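Local coordinates for endoglucanase (Clostridium thermocellum, PDB 2C26), which is a multidomain enzyme that probably hydrolyses cellulose, represented here by a PKD domain joined to a beta-sandwich domain, at residues Thr141-Gly146 with Glu240-Ile245. Numbering follows the deposited sequence.
Sequences TVTSEG and EGEFTI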
loop_
_atom_site.group_PDB
_atom_site.type_symbol
_atom_site.label_atom_id
_atom_site.label_comp_id
_atom_site.label_asym_id
_atom_site.label_seq_id
_atom_site.Cartn_x
_atom_site.Cartn_y
_atom_site.Cartn_z
ATOM N N THR A 141 10.063 9.825 -22.567
ATOM C CA THR A 141 10.515 11.211 -22.652
ATOM C C THR A 141 9.392 12.117 -23.131
ATOM O O THR A 141 8.783 11.861 -24.163
ATOM C CB THR A 141 11.760 11.362 -23.559
ATOM O OG1 THR A 141 12.795 10.489 -23.088
ATOM C CG2 THR A 141 12.279 12.801 -23.526
ATOM N N VAL A 142 9.133 13.173 -22.366
ATOM C CA VAL A 142 8.043 14.094 -22.660
ATOM C C VAL A 142 8.568 15.515 -22.890
ATOM O O VAL A 142 9.285 16.071 -22.058
ATOM C CB VAL A 142 6.942 14.089 -21.545
ATOM C CG1 VAL A 142 5.818 15.085 -21.880
ATOM C CG2 VAL A 142 6.367 12.686 -21.340
ATOM N N THR A 143 8.205 16.078 -24.040
ATOM C CA THR A 143 8.408 17.494 -24.337
ATOM C C THR A 143 7.081 18.256 -24.175
ATOM O O THR A 143 6.149 18.045 -24.950
ATOM C CB THR A 143 8.926 17.671 -25.775
ATOM O OG1 THR A 143 10.074 16.835 -25.977
ATOM C CG2 THR A 143 9.304 19.122 -26.051
ATOM N N SER A 144 7.001 19.135 -23.174
ATOM C CA SER A 144 5.803 19.963 -22.973
ATOM C C SER A 144 5.953 21.303 -23.663
ATOM O O SER A 144 7.067 21.825 -23.800
ATOM C CB SER A 144 5.519 20.216 -21.489
ATOM O OG SER A 144 6.460 19.556 -20.664
ATOM N N GLU A 145 4.815 21.861 -24.067
ATOM C CA GLU A 145 4.764 23.162 -24.703
ATOM C C GLU A 145 4.060 24.189 -23.814
ATOM O O GLU A 145 3.916 25.347 -24.194
ATOM C CB GLU A 145 4.088 23.055 -26.075
ATOM C CG GLU A 145 4.882 22.233 -27.104
ATOM C CD GLU A 145 6.240 22.856 -27.468
ATOM O OE1 GLU A 145 6.287 24.039 -27.896
ATOM O OE2 GLU A 145 7.266 22.147 -27.344
ATOM N N GLY A 146 3.645 23.762 -22.624
ATOM C CA GLY A 146 2.898 24.617 -21.701
ATOM C C GLY A 146 1.975 23.772 -20.848
ATOM O O GLY A 146 2.310 22.634 -20.526
ATOM N N GLU A 240 6.760 24.789 -20.380
ATOM C CA GLU A 240 7.651 24.199 -21.382
ATOM C C GLU A 240 8.775 23.409 -20.715
ATOM O O GLU A 240 9.178 23.722 -19.593
ATOM C CB GLU A 240 8.252 25.288 -22.275
ATOM C CG GLU A 240 7.268 25.883 -23.271
ATOM C CD GLU A 240 7.790 27.137 -23.967
ATOM O OE1 GLU A 240 8.792 27.725 -23.501
ATOM O OE2 GLU A 240 7.187 27.544 -24.986
ATOM N N GLY A 241 9.262 22.377 -21.405
ATOM C CA GLY A 241 10.403 21.601 -20.925
ATOM C C GLY A 241 10.451 20.172 -21.421
ATOM O O GLY A 241 9.471 19.646 -21.939
ATOM N N GLU A 242 11.608 19.544 -21.263
ATOM C CA GLU A 242 11.781 18.143 -21.617
ATOM C C GLU A 242 12.208 17.365 -20.372
ATOM O O GLU A 242 13.158 17.745 -19.679
ATOM C CB GLU A 242 12.793 17.981 -22.763
ATOM C CG GLU A 242 12.944 16.541 -23.275
ATOM C CD GLU A 242 13.884 16.415 -24.473
ATOM O OE1 GLU A 242 14.864 17.184 -24.564
ATOM O OE2 GLU A 242 13.649 15.534 -25.328
ATOM N N PHE A 243 11.479 16.289 -20.085
ATOM C CA PHE A 243 11.740 15.452 -18.919
ATOM C C PHE A 243 11.580 13.977 -19.261
ATOM O O PHE A 243 10.847 13.627 -20.192
ATOM C CB PHE A 243 10.853 15.857 -17.726
ATOM C CG PHE A 243 9.366 15.769 -17.989
ATOM C CD1 PHE A 243 8.699 16.787 -18.676
ATOM C CD2 PHE A 243 8.629 14.686 -17.519
ATOM C CE1 PHE A 243 7.320 16.713 -18.910
ATOM C CE2 PHE A 243 7.244 14.598 -17.746
ATOM C CZ PHE A 243 6.591 15.612 -18.442
ATOM N N THR A 244 12.269 13.125 -18.509
ATOM C CA THR A 244 12.227 11.687 -18.731
ATOM C C THR A 244 11.750 10.951 -17.486
ATOM O O THR A 244 12.298 11.122 -16.395
ATOM C CB THR A 244 13.597 11.134 -19.200
ATOM O OG1 THR A 244 13.943 11.725 -20.458
ATOM C CG2 THR A 244 13.561 9.612 -19.353
ATOM N N ILE A 245 10.714 10.137 -17.673
ATOM C CA ILE A 245 10.169 9.288 -16.628
ATOM C C ILE A 245 10.492 7.838 -16.980
ATOM O O ILE A 245 10.422 7.444 -18.145
ATOM C CB ILE A 245 8.626 9.502 -16.488
ATOM C CG1 ILE A 245 8.338 10.848 -15.812
ATOM C CG2 ILE A 245 7.970 8.352 -15.717
ATOM C CD1 ILE A 245 7.004 11.435 -16.161
HETATM O O HOH W 1 4.589 27.862 -23.976
#
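Neighbouring antiparallel strands 137-145 and 241-251 meet here in one five-stranded sheet of the C-terminal beta-sandwich, the domain joined to the PKD domain, at the end where the chain crosses between the two sheets, leaving at Gly146 and arriving at Glu240. Backbone bonds join Val142 with Phe243 and Ser144 with Gly241; Val142 N to Phe243 O is short and nearly straight (2.8 Å, 176°). The inner face carries the apolar pair. With chi1 at 59°, Phe243 swings its ring across to the partner strand, and Val142 CB sits over one ring face, 3.8 Å from the centroid, in a CH-pi contact. Val235 and Pro177 also touch this ring, so a large flat residue suits the sandwich interior. Ser144 is small enough to sit at the ring edge, OG 3.4 Å from Phe243 CE1; OG also donates a longer bond (3.3 Å) to Gly241 O from above the carbonyl plane, whereas Ser144 N approaches the same oxygen nearly end-on. At phi 154° a CB on Gly241 would jam against the preceding carbonyl oxygen, so glycine fits. The outer face is polar: the extended Glu242 side chain rises from it, OE2 3.5 Å from Thr141 CG2 in van der Waals contact. Beyond it, the beta-branched threonines Thr141 and Thr244 share a hydrogen bond between their OG1 atoms, 3.1 Å long.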